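Local coordinates for chitinase A (Pteris ryukyuensis, PDB 4RL3), which probably hydrolyses the glycosidic bonds of chitin through this family 18 catalytic domain, one part of a longer protein that also carries LysM sequence, at residues A44-F49 with V100-S105; M76-G81 with G118-Y123; F91-V96 with V135-Q140. All coordinates share one frame; numbering follows the deposited sequence.

In the fold
From the N terminus, residues 44-49 in the loop after strand 27-36 come first and meet helix 96-114 in interaction 1, closing a loop of 50 residues. Inside that span begins interaction 2, where strand 73-81 pairs in parallel with strand 118-123, helix 96-114 making the beta-alpha-beta crossover between them. Residues 91-96, leading into this same helix, start interaction 3, which closes on helix 131-147. Every pair of contacts crosses and none nests. Together they tie one sector of the TIM barrel: the strand pair in the wall, its two outer helices and the loops over them. Phe49 and Phe91 both reach Tyr123 of interaction 2, and Asn46 joins interactions 1 and 3 through Thr94.

Interaction 1: A44-F49 with V100-S105; sequences ATNGVF and VANAVS
Gly47 passes Ala103 with their CA atoms 4.6 Å apart, the nearest backbone approach between the irregular segment 44-49 and the helical residues 100-105. Gly47 has a positive phi of 85°, a conformation in which a CB would be jammed against the carbonyl oxygen of Asn46 and lie tight against Asn102 CB, so the close passage fits glycine.

Asn102 has the largest share of the contact. With CG anti to its carbonyl carbon (chi1 -81°), its amide extends toward the loop, and ND2 donates to Asn46 O at 3.0 Å. The bond is fairly straight, 153° at the hydrogen; the acceptor lies near the plane of the Asn102 amide, while the donor is tilted from the plane of the Asn46 carbonyl. Val48 lays CG2 against the same amide, 3.5 Å from Asn102 CG and nearly equidistant from its oxygen and nitrogen. The Asn46 amide stands about perpendicular to that of Asn102 and turns elsewhere: its OD1 accepts from Thr94 N and its ND2 bonds Ser98 OG. Within the loop, Thr45 OG1 donates to Val48 O at 2.6 Å, closing the chain over Asn46 and Gly47.

Next to Asn102, Ala103 makes the apolar part. Its CB meets the Phe49 ring at its edge, in the ring plane, 3.8 Å from CE2. Gly47 O comes within 3.2 Å of Ala103 CA in a CA-H...O contact, and its hydrogen-bond partner is Ser106 OG, one turn further on.

The loop after strand 27-36 thus covers the first half of helix 96-114, an outer helix of the TIM barrel, whose Ala103 also touches Leu141 of helix 131-147, while the Phe49 ring continues inward past Leu107 to Tyr123 of strand 118-123.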
ATOM      1  N   ALA A  44     -14.831  -8.380 -14.068  1.00  8.77           N
ATOM      2  CA  ALA A  44     -13.535  -8.977 -13.714  1.00  8.09           C
ATOM      3  C   ALA A  44     -12.823  -9.519 -14.964  1.00  7.68           C
ATOM      4  O   ALA A  44     -13.469 -10.032 -15.882  1.00  7.71           O
ATOM      5  CB  ALA A  44     -13.725 -10.084 -12.691  1.00  8.13           C
ATOM      6  N   THR A  45     -11.492  -9.425 -14.984  1.00  6.94           N
ATOM      7  CA  THR A  45     -10.706  -9.864 -16.130  1.00  6.59           C
ATOM      8  C   THR A  45      -9.896 -11.125 -15.862  1.00  6.23           C
ATOM      9  O   THR A  45      -9.064 -11.499 -16.696  1.00  6.54           O
ATOM     10  CB  THR A  45      -9.720  -8.772 -16.570  1.00  6.54           C
ATOM     11  OG1 THR A  45      -8.799  -8.527 -15.492  1.00  6.40           O
ATOM     12  CG2 THR A  45     -10.448  -7.496 -16.941  1.00  6.52           C
ATOM     13  N   ASN A  46     -10.096 -11.753 -14.701  1.00  5.81           N
ATOM     14  CA  ASN A  46      -9.330 -12.940 -14.305  1.00  5.57           C
ATOM     15  C   ASN A  46      -7.828 -12.694 -14.226  1.00  5.32           C
ATOM     16  O   ASN A  46      -7.011 -13.433 -14.794  1.00  5.13           O
ATOM     17  CB  ASN A  46      -9.632 -14.133 -15.217  1.00  5.55           C
ATOM     18  CG  ASN A  46      -9.123 -15.435 -14.639  1.00  5.60           C
ATOM     19  OD1 ASN A  46      -9.163 -15.651 -13.417  1.00  5.43           O
ATOM     20  ND2 ASN A  46      -8.629 -16.313 -15.505  1.00  5.53           N
ATOM     21  N   GLY A  47      -7.477 -11.635 -13.512  1.00  5.19           N
ATOM     22  CA  GLY A  47      -6.096 -11.326 -13.220  1.00  5.11           C
ATOM     23  C   GLY A  47      -5.344 -10.529 -14.273  1.00  5.22           C
ATOM     24  O   GLY A  47      -4.137 -10.356 -14.150  1.00  5.11           O
ATOM     25  N   VAL A  48      -6.018 -10.065 -15.324  1.00  5.19           N
ATOM     26  CA  VAL A  48      -5.348  -9.199 -16.305  1.00  5.36           C
ATOM     27  C   VAL A  48      -5.502  -7.764 -15.803  1.00  5.45           C
ATOM     28  O   VAL A  48      -6.589  -7.177 -15.857  1.00  5.51           O
ATOM     29  CB  VAL A  48      -5.904  -9.348 -17.739  1.00  5.35           C
ATOM     30  CG1 VAL A  48      -5.130  -8.447 -18.677  1.00  5.36           C
ATOM     31  CG2 VAL A  48      -5.788 -10.793 -18.224  1.00  5.31           C
ATOM     32  N   PHE A  49      -4.423  -7.216 -15.261  1.00  5.42           N
ATOM     33  CA  PHE A  49      -4.488  -5.919 -14.576  1.00  5.55           C
ATOM     34  C   PHE A  49      -4.523  -4.717 -15.505  1.00  5.80           C
ATOM     35  O   PHE A  49      -3.729  -4.616 -16.439  1.00  5.80           O
ATOM     36  CB  PHE A  49      -3.357  -5.797 -13.558  1.00  5.49           C
ATOM     37  CG  PHE A  49      -3.639  -6.566 -12.306  1.00  5.45           C
ATOM     38  CD1 PHE A  49      -4.321  -5.959 -11.256  1.00  5.39           C
ATOM     39  CD2 PHE A  49      -3.322  -7.914 -12.206  1.00  5.47           C
ATOM     40  CE1 PHE A  49      -4.630  -6.667 -10.103  1.00  5.35           C
ATOM     41  CE2 PHE A  49      -3.626  -8.626 -11.057  1.00  5.37           C
ATOM     42  CZ  PHE A  49      -4.289  -8.010 -10.014  1.00  5.36           C
ATOM     43  N   VAL A 100      -3.379 -16.578 -11.655  1.00  4.46           N
ATOM     44  CA  VAL A 100      -1.974 -16.360 -11.360  1.00  4.44           C
ATOM     45  C   VAL A 100      -1.176 -16.091 -12.639  1.00  4.43           C
ATOM     46  O   VAL A 100      -0.364 -15.176 -12.672  1.00  4.35           O
ATOM     47  CB  VAL A 100      -1.380 -17.553 -10.579  1.00  4.41           C
ATOM     48  CG1 VAL A 100       0.138 -17.482 -10.539  1.00  4.40           C
ATOM     49  CG2 VAL A 100      -1.968 -17.596  -9.170  1.00  4.47           C
ATOM     50  N   ALA A 101      -1.420 -16.863 -13.702  1.00  4.54           N
ATOM     51  CA  ALA A 101      -0.668 -16.661 -14.933  1.00  4.61           C
ATOM     52  C   ALA A 101      -0.918 -15.278 -15.517  1.00  4.58           C
ATOM     53  O   ALA A 101       0.006 -14.601 -15.975  1.00  4.56           O
ATOM     54  CB  ALA A 101      -0.974 -17.752 -15.950  1.00  4.62           C
ATOM     55  N   ASN A 102      -2.171 -14.850 -15.488  1.00  4.54           N
ATOM     56  CA  ASN A 102      -2.515 -13.513 -15.961  1.00  4.55           C
ATOM     57  C   ASN A 102      -1.985 -12.393 -15.079  1.00  4.45           C
ATOM     58  O   ASN A 102      -1.584 -11.335 -15.581  1.00  4.42           O
ATOM     59  CB  ASN A 102      -4.030 -13.381 -16.098  1.00  4.59           C
ATOM     60  CG  ASN A 102      -4.556 -13.972 -17.394  1.00  4.72           C
ATOM     61  OD1 ASN A 102      -3.863 -13.991 -18.415  1.00  4.72           O
ATOM     62  ND2 ASN A 102      -5.795 -14.431 -17.363  1.00  4.73           N
ATOM     63  N   ALA A 103      -1.985 -12.625 -13.772  1.00  4.31           N
ATOM     64  CA  ALA A 103      -1.539 -11.601 -12.829  1.00  4.33           C
ATOM     65  C   ALA A 103      -0.026 -11.407 -12.908  1.00  4.36           C
ATOM     66  O   ALA A 103       0.463 -10.277 -12.981  1.00  4.38           O
ATOM     67  CB  ALA A 103      -1.950 -11.985 -11.421  1.00  4.36           C
ATOM     68  N   VAL A 104       0.723 -12.505 -12.891  1.00  4.36           N
ATOM     69  CA  VAL A 104       2.185 -12.415 -12.959  1.00  4.38           C
ATOM     70  C   VAL A 104       2.595 -11.735 -14.273  1.00  4.43           C
ATOM     71  O   VAL A 104       3.437 -10.829 -14.266  1.00  4.55           O
ATOM     72  CB  VAL A 104       2.864 -13.794 -12.841  1.00  4.34           C
ATOM     73  CG1 VAL A 104       4.367 -13.691 -13.104  1.00  4.42           C
ATOM     74  CG2 VAL A 104       2.597 -14.376 -11.451  1.00  4.32           C
ATOM     75  N   SER A 105       2.000 -12.165 -15.386  1.00  4.50           N
ATOM     76  CA  SER A 105       2.371 -11.637 -16.698  1.00  4.50           C
ATOM     77  C   SER A 105       1.945 -10.179 -16.877  1.00  4.55           C
ATOM     78  O   SER A 105       2.753  -9.354 -17.265  1.00  4.51           O
ATOM     79  CB  SER A 105       1.810 -12.502 -17.826  1.00  4.59           C
ATOM     80  OG  SER A 105       0.394 -12.564 -17.805  1.00  4.68           O
TER

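Interaction 2: M76-G81 with G118-Y123; sequences MVSLGG and GIDIDY
Leu79 N donates to Asp120 O at 2.8 Å in two parallel barrel strands, 76-81 and 118-123, whose axes run 4.4 Å apart and only 4° from parallel. Bonds from Val77 N to Gly118 O and from Asp120 N to Val77 O continue the pairing. The tight part is the apolar face: Leu79 CD1 packs on Ile121 CD1 at 3.8 Å, Val77 CG1 meets Ile119 CG2 at 4.0 Å, and helices 96-114 and 131-147 cover this layer.

The pairing slackens toward Gly81, whose N reaches Asp122 O at 2.9 Å but lies 51° out of the carbonyl plane. Gly80 CA still packs closely over a face of the Tyr123 ring, 4.2 Å from the centroid, where a CB would be tight. The Asp122 side chain is about 3 Å, nearest atoms, from an acetate probably from the crystallisation liquor, though it may mark the pocket; all twelve residues are buried.

On the other face, Ser78 OG donates to the anti lone pair of Asp120 OD2 at 2.8 Å. Tyr7 OH also binds OD2 and Ser155 OG binds OD1. Replacing Asp120 with an alanine removes the carboxylate and would probably leave the hydroxyls of Ser78, Tyr7 and Ser155 without their mate. Residues 118-123 lie in the family 18 DxxDxDxE signature, so the three bonds imply a carboxylate held in orientation beside Asp122, consistent with a second-shell part in the active site.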
ATOM      1  N   MET A  76       5.961   1.712  -6.293  1.00  5.48           N
ATOM      2  CA  MET A  76       5.270   0.419  -6.340  1.00  5.66           C
ATOM      3  C   MET A  76       3.853   0.640  -6.863  1.00  5.28           C
ATOM      4  O   MET A  76       3.459   1.779  -7.112  1.00  5.28           O
ATOM      5  CB  MET A  76       5.287  -0.224  -4.943  1.00  6.12           C
ATOM      6  CG  MET A  76       6.685  -0.648  -4.453  1.00  6.68           C
ATOM      7  SD  MET A  76       7.628   0.728  -3.785  1.00  7.59           S
ATOM      8  CE  MET A  76       9.033  -0.184  -3.151  1.00  7.25           C
ATOM      9  N   VAL A  77       3.098  -0.439  -7.064  1.00  5.02           N
ATOM     10  CA  VAL A  77       1.694  -0.307  -7.438  1.00  4.82           C
ATOM     11  C   VAL A  77       0.846  -1.156  -6.497  1.00  4.73           C
ATOM     12  O   VAL A  77       1.224  -2.274  -6.161  1.00  4.75           O
ATOM     13  CB  VAL A  77       1.456  -0.684  -8.931  1.00  4.84           C
ATOM     14  CG1 VAL A  77       1.922  -2.096  -9.238  1.00  4.85           C
ATOM     15  CG2 VAL A  77      -0.005  -0.472  -9.346  1.00  4.82           C
ATOM     16  N   SER A  78      -0.287  -0.599  -6.079  1.00  4.64           N
ATOM     17  CA  SER A  78      -1.243  -1.283  -5.220  1.00  4.63           C
ATOM     18  C   SER A  78      -2.371  -1.895  -6.043  1.00  4.72           C
ATOM     19  O   SER A  78      -2.845  -1.298  -7.009  1.00  4.81           O
ATOM     20  CB  SER A  78      -1.811  -0.301  -4.200  1.00  4.56           C
ATOM     21  OG  SER A  78      -2.592  -0.982  -3.238  1.00  4.47           O
ATOM     22  N   LEU A  79      -2.766  -3.106  -5.652  1.00  4.84           N
ATOM     23  CA  LEU A  79      -3.770  -3.900  -6.351  1.00  5.03           C
ATOM     24  C   LEU A  79      -5.100  -3.872  -5.626  1.00  5.14           C
ATOM     25  O   LEU A  79      -5.168  -4.111  -4.418  1.00  5.17           O
ATOM     26  CB  LEU A  79      -3.318  -5.347  -6.472  1.00  5.05           C
ATOM     27  CG  LEU A  79      -1.894  -5.627  -6.928  1.00  5.12           C
ATOM     28  CD1 LEU A  79      -1.717  -7.126  -7.102  1.00  5.21           C
ATOM     29  CD2 LEU A  79      -1.538  -4.896  -8.208  1.00  5.21           C
ATOM     30  N   GLY A  80      -6.161  -3.600  -6.388  1.00  5.54           N
ATOM     31  CA  GLY A  80      -7.524  -3.731  -5.898  1.00  5.85           C
ATOM     32  C   GLY A  80      -8.153  -2.433  -5.470  1.00  6.23           C
ATOM     33  O   GLY A  80      -8.756  -1.739  -6.274  1.00  6.50           O
ATOM     34  N   GLY A  81      -8.035  -2.114  -4.193  1.00  6.59           N
ATOM     35  CA  GLY A  81      -8.760  -0.983  -3.635  1.00  7.04           C
ATOM     36  C   GLY A  81     -10.228  -1.323  -3.400  1.00  7.70           C
ATOM     37  O   GLY A  81     -10.641  -2.473  -3.459  1.00  7.63           O
ATOM     38  N   GLY A 118       7.788  -2.856  -7.161  1.00  5.21           N
ATOM     39  CA  GLY A 118       7.047  -3.750  -6.302  1.00  5.05           C
ATOM     40  C   GLY A 118       5.552  -3.607  -6.364  1.00  4.78           C
ATOM     41  O   GLY A 118       5.017  -2.760  -7.088  1.00  4.70           O
ATOM     42  N   ILE A 119       4.878  -4.475  -5.613  1.00  4.60           N
ATOM     43  CA  ILE A 119       3.422  -4.490  -5.556  1.00  4.45           C
ATOM     44  C   ILE A 119       2.939  -4.528  -4.113  1.00  4.39           C
ATOM     45  O   ILE A 119       3.622  -5.031  -3.226  1.00  4.34           O
ATOM     46  CB  ILE A 119       2.802  -5.675  -6.339  1.00  4.45           C
ATOM     47  CG1 ILE A 119       3.192  -7.040  -5.749  1.00  4.50           C
ATOM     48  CG2 ILE A 119       3.217  -5.592  -7.805  1.00  4.41           C
ATOM     49  CD1 ILE A 119       2.359  -8.195  -6.261  1.00  4.56           C
ATOM     50  N   ASP A 120       1.751  -3.975  -3.913  1.00  4.30           N
ATOM     51  CA  ASP A 120       1.068  -3.918  -2.632  1.00  4.27           C
ATOM     52  C   ASP A 120      -0.307  -4.548  -2.840  1.00  4.33           C
ATOM     53  O   ASP A 120      -0.994  -4.229  -3.811  1.00  4.40           O
ATOM     54  CB  ASP A 120       0.920  -2.450  -2.205  1.00  4.24           C
ATOM     55  CG  ASP A 120       0.091  -2.281  -0.956  1.00  4.23           C
ATOM     56  OD1 ASP A 120       0.539  -2.746   0.112  1.00  4.24           O
ATOM     57  OD2 ASP A 120      -0.990  -1.668  -1.027  1.00  4.20           O
ATOM     58  N   ILE A 121      -0.700  -5.430  -1.925  1.00  4.40           N
ATOM     59  CA  ILE A 121      -1.975  -6.140  -2.025  1.00  4.48           C
ATOM     60  C   ILE A 121      -3.036  -5.435  -1.178  1.00  4.69           C
ATOM     61  O   ILE A 121      -2.940  -5.402   0.049  1.00  4.82           O
ATOM     62  CB  ILE A 121      -1.837  -7.606  -1.560  1.00  4.43           C
ATOM     63  CG1 ILE A 121      -0.586  -8.275  -2.146  1.00  4.38           C
ATOM     64  CG2 ILE A 121      -3.106  -8.388  -1.920  1.00  4.41           C
ATOM     65  CD1 ILE A 121      -0.473  -8.312  -3.661  1.00  4.38           C
ATOM     66  N   ASP A 122      -4.065  -4.901  -1.838  1.00  4.87           N
ATOM     67  CA  ASP A 122      -5.069  -4.070  -1.160  1.00  5.20           C
ATOM     68  C   ASP A 122      -6.484  -4.450  -1.590  1.00  5.31           C
ATOM     69  O   ASP A 122      -7.342  -3.585  -1.750  1.00  5.26           O
ATOM     70  CB  ASP A 122      -4.798  -2.584  -1.422  1.00  5.28           C
ATOM     71  CG  ASP A 122      -5.629  -1.654  -0.545  1.00  5.48           C
ATOM     72  OD1 ASP A 122      -5.950  -2.036   0.610  1.00  5.42           O
ATOM     73  OD2 ASP A 122      -5.936  -0.522  -1.021  1.00  5.86           O
ATOM     74  N   TYR A 123      -6.726  -5.748  -1.758  1.00  5.54           N
ATOM     75  CA  TYR A 123      -8.097  -6.219  -1.901  1.00  5.77           C
ATOM     76  C   TYR A 123      -8.808  -6.202  -0.566  1.00  6.29           C
ATOM     77  O   TYR A 123      -8.195  -6.459   0.474  1.00  6.02           O
ATOM     78  CB  TYR A 123      -8.129  -7.632  -2.459  1.00  5.71           C
ATOM     79  CG  TYR A 123      -7.750  -7.730  -3.913  1.00  5.70           C
ATOM     80  CD1 TYR A 123      -8.685  -7.491  -4.908  1.00  5.69           C
ATOM     81  CD2 TYR A 123      -6.463  -8.095  -4.291  1.00  5.76           C
ATOM     82  CE1 TYR A 123      -8.345  -7.616  -6.246  1.00  5.80           C
ATOM     83  CE2 TYR A 123      -6.101  -8.201  -5.622  1.00  5.76           C
ATOM     84  CZ  TYR A 123      -7.044  -7.957  -6.599  1.00  5.85           C
ATOM     85  OH  TYR A 123      -6.668  -8.093  -7.923  1.00  5.91           O
TER

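Interaction 3: F91-V96 with V135-Q140; sequences FTATSV and VSCIGQ
A cysteine sulfur-aromatic contact links Cys137 to Phe91: SG lies 5.2 Å from the ring centroid and 85° off the ring normal, hence at the edge and in the ring plane. Phe91 has CG anti to its backbone N (chi1 -172°), which carries the ring from the loop toward helix 131-147. There Cys137 CB approaches ring atom CZ to 3.6 Å, and Ile138 CD1 comes within 4.0 Å of CE2, the Phe91 and Ile138 side chains pointing opposite ways as they run alongside one another. The sulfur has a second set of neighbours on the loop. Ala93 CB and Val96 CG1 each stand 4.2 Å from SG, so Cys137 SG lies between the Phe91 ring and the side chains of Ala93 and Val96, as a packing group in a protein without disulfide bonds.

Topologically, the contact joins the loop leading into helix 96-114 to helix 131-147, two helices on the outside of the TIM barrel. Ser95 is at the N-cap position of the first, its OG bonded to Ser98 OG. The loop reaches across to the outer helix that follows strand 118-123. The Phe91 ring also meets Tyr123 of that strand and Phe134 edge-to-face, and Trp99 with planes at about 45°; Trp99 touches Ala93, Cys137 and Ile138 as well.

Around Val96 the helix offers polar partners. Val96 CG1 sits 3.5 Å from Ser136 OG and 3.3 Å from Gln140 NE2, with the Val96 and Gln140 side chains crossing at about a right angle. These two polar atoms are held to each other: NE2 donates to OG at 2.9 Å, and OG lies near the Gln140 amide plane. The bond spans one helical turn and restrains the rotation of that amide, whose nitrogen also makes a weak bond to Ser136 O.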
ATOM      1  N   PHE A  91     -12.568  -9.739  -5.218  1.00  7.07           N
ATOM      2  CA  PHE A  91     -11.537 -10.631  -5.718  1.00  6.90           C
ATOM      3  C   PHE A  91     -12.212 -11.843  -6.347  1.00  7.25           C
ATOM      4  O   PHE A  91     -13.062 -12.475  -5.732  1.00  7.47           O
ATOM      5  CB  PHE A  91     -10.574 -11.099  -4.627  1.00  6.51           C
ATOM      6  CG  PHE A  91      -9.400 -11.857  -5.182  1.00  6.22           C
ATOM      7  CD1 PHE A  91      -9.505 -13.208  -5.477  1.00  6.13           C
ATOM      8  CD2 PHE A  91      -8.219 -11.201  -5.470  1.00  6.07           C
ATOM      9  CE1 PHE A  91      -8.445 -13.896  -6.021  1.00  6.06           C
ATOM     10  CE2 PHE A  91      -7.151 -11.887  -6.009  1.00  5.99           C
ATOM     11  CZ  PHE A  91      -7.267 -13.231  -6.293  1.00  6.00           C
ATOM     12  N   THR A  92     -11.827 -12.168  -7.574  1.00  7.64           N
ATOM     13  CA  THR A  92     -12.438 -13.313  -8.241  1.00  8.22           C
ATOM     14  C   THR A  92     -11.516 -13.921  -9.304  1.00  7.77           C
ATOM     15  O   THR A  92     -10.788 -13.216 -10.017  1.00  7.77           O
ATOM     16  CB  THR A  92     -13.828 -12.935  -8.794  1.00  8.87           C
ATOM     17  OG1 THR A  92     -14.476 -14.092  -9.347  1.00  9.91           O
ATOM     18  CG2 THR A  92     -13.733 -11.848  -9.821  1.00  9.05           C
ATOM     19  N   ALA A  93     -11.528 -15.247  -9.361  1.00  7.65           N
ATOM     20  CA  ALA A  93     -10.643 -15.998 -10.235  1.00  7.71           C
ATOM     21  C   ALA A  93     -11.434 -17.088 -10.932  1.00  7.95           C
ATOM     22  O   ALA A  93     -12.220 -17.789 -10.298  1.00  8.44           O
ATOM     23  CB  ALA A  93      -9.520 -16.632  -9.425  1.00  7.66           C
ATOM     24  N   THR A  94     -11.204 -17.238 -12.229  1.00  7.93           N
ATOM     25  CA  THR A  94     -11.799 -18.341 -12.998  1.00  8.06           C
ATOM     26  C   THR A  94     -11.250 -19.673 -12.497  1.00  7.88           C
ATOM     27  O   THR A  94     -12.001 -20.630 -12.287  1.00  8.15           O
ATOM     28  CB  THR A  94     -11.495 -18.171 -14.505  1.00  8.38           C
ATOM     29  OG1 THR A  94     -12.078 -16.942 -14.965  1.00  8.86           O
ATOM     30  CG2 THR A  94     -12.048 -19.345 -15.318  1.00  8.60           C
ATOM     31  N   SER A  95      -9.929 -19.711 -12.342  1.00  7.58           N
ATOM     32  CA  SER A  95      -9.201 -20.779 -11.682  1.00  7.21           C
ATOM     33  C   SER A  95      -7.971 -20.140 -11.072  1.00  6.86           C
ATOM     34  O   SER A  95      -7.540 -19.058 -11.514  1.00  6.92           O
ATOM     35  CB  SER A  95      -8.776 -21.862 -12.678  1.00  7.27           C
ATOM     36  OG  SER A  95      -7.785 -21.377 -13.570  1.00  7.25           O
ATOM     37  N   VAL A  96      -7.400 -20.794 -10.074  1.00  6.52           N
ATOM     38  CA  VAL A  96      -6.196 -20.276  -9.433  1.00  6.14           C
ATOM     39  C   VAL A  96      -5.078 -20.141 -10.466  1.00  5.87           C
ATOM     40  O   VAL A  96      -4.437 -19.100 -10.570  1.00  5.81           O
ATOM     41  CB  VAL A  96      -5.749 -21.155  -8.248  1.00  6.34           C
ATOM     42  CG1 VAL A  96      -4.364 -20.754  -7.760  1.00  6.30           C
ATOM     43  CG2 VAL A  96      -6.761 -21.076  -7.124  1.00  6.39           C
ATOM     44  N   VAL A 135      -5.591 -16.632  -0.933  1.00  5.57           N
ATOM     45  CA  VAL A 135      -4.238 -16.761  -0.428  1.00  5.71           C
ATOM     46  C   VAL A 135      -3.330 -17.444  -1.454  1.00  5.52           C
ATOM     47  O   VAL A 135      -2.196 -17.021  -1.675  1.00  5.56           O
ATOM     48  CB  VAL A 135      -4.225 -17.507   0.931  1.00  5.81           C
ATOM     49  CG1 VAL A 135      -2.816 -17.894   1.341  1.00  5.94           C
ATOM     50  CG2 VAL A 135      -4.901 -16.665   2.015  1.00  5.99           C
ATOM     51  N   SER A 136      -3.823 -18.505  -2.081  1.00  5.24           N
ATOM     52  CA  SER A 136      -3.055 -19.194  -3.104  1.00  5.07           C
ATOM     53  C   SER A 136      -2.708 -18.266  -4.273  1.00  4.96           C
ATOM     54  O   SER A 136      -1.572 -18.223  -4.720  1.00  4.82           O
ATOM     55  CB  SER A 136      -3.842 -20.393  -3.624  1.00  5.09           C
ATOM     56  OG  SER A 136      -3.068 -21.125  -4.562  1.00  5.16           O
ATOM     57  N   CYS A 137      -3.698 -17.520  -4.751  1.00  4.89           N
ATOM     58  CA  CYS A 137      -3.474 -16.602  -5.875  1.00  4.80           C
ATOM     59  C   CYS A 137      -2.401 -15.563  -5.547  1.00  4.82           C
ATOM     60  O   CYS A 137      -1.455 -15.362  -6.308  1.00  4.76           O
ATOM     61  CB  CYS A 137      -4.770 -15.869  -6.248  1.00  4.92           C
ATOM     62  SG  CYS A 137      -5.951 -16.883  -7.163  1.00  5.16           S
ATOM     63  N   ILE A 138      -2.559 -14.893  -4.419  1.00  4.73           N
ATOM     64  CA  ILE A 138      -1.658 -13.797  -4.077  1.00  4.66           C
ATOM     65  C   ILE A 138      -0.274 -14.306  -3.674  1.00  4.70           C
ATOM     66  O   ILE A 138       0.747 -13.717  -4.056  1.00  4.63           O
ATOM     67  CB  ILE A 138      -2.240 -12.917  -2.951  1.00  4.64           C
ATOM     68  CG1 ILE A 138      -3.555 -12.266  -3.398  1.00  4.64           C
ATOM     69  CG2 ILE A 138      -1.234 -11.863  -2.497  1.00  4.65           C
ATOM     70  CD1 ILE A 138      -3.465 -11.416  -4.640  1.00  4.71           C
ATOM     71  N   GLY A 139      -0.232 -15.380  -2.895  1.00  4.69           N
ATOM     72  CA  GLY A 139       1.041 -15.944  -2.480  1.00  4.79           C
ATOM     73  C   GLY A 139       1.873 -16.375  -3.675  1.00  4.88           C
ATOM     74  O   GLY A 139       3.081 -16.110  -3.753  1.00  5.00           O
ATOM     75  N   GLN A 140       1.228 -17.024  -4.634  1.00  4.95           N
ATOM     76  CA  GLN A 140       1.915 -17.438  -5.866  1.00  5.12           C
ATOM     77  C   GLN A 140       2.368 -16.238  -6.691  1.00  5.00           C
ATOM     78  O   GLN A 140       3.459 -16.233  -7.233  1.00  4.99           O
ATOM     79  CB  GLN A 140       1.005 -18.321  -6.709  1.00  5.37           C
ATOM     80  CG  GLN A 140       0.818 -19.712  -6.155  1.00  5.67           C
ATOM     81  CD  GLN A 140       0.043 -20.583  -7.127  1.00  5.96           C
ATOM     82  OE1 GLN A 140       0.545 -20.913  -8.201  1.00  6.95           O
ATOM     83  NE2 GLN A 140      -1.185 -20.936  -6.778  1.00  6.02           N
TER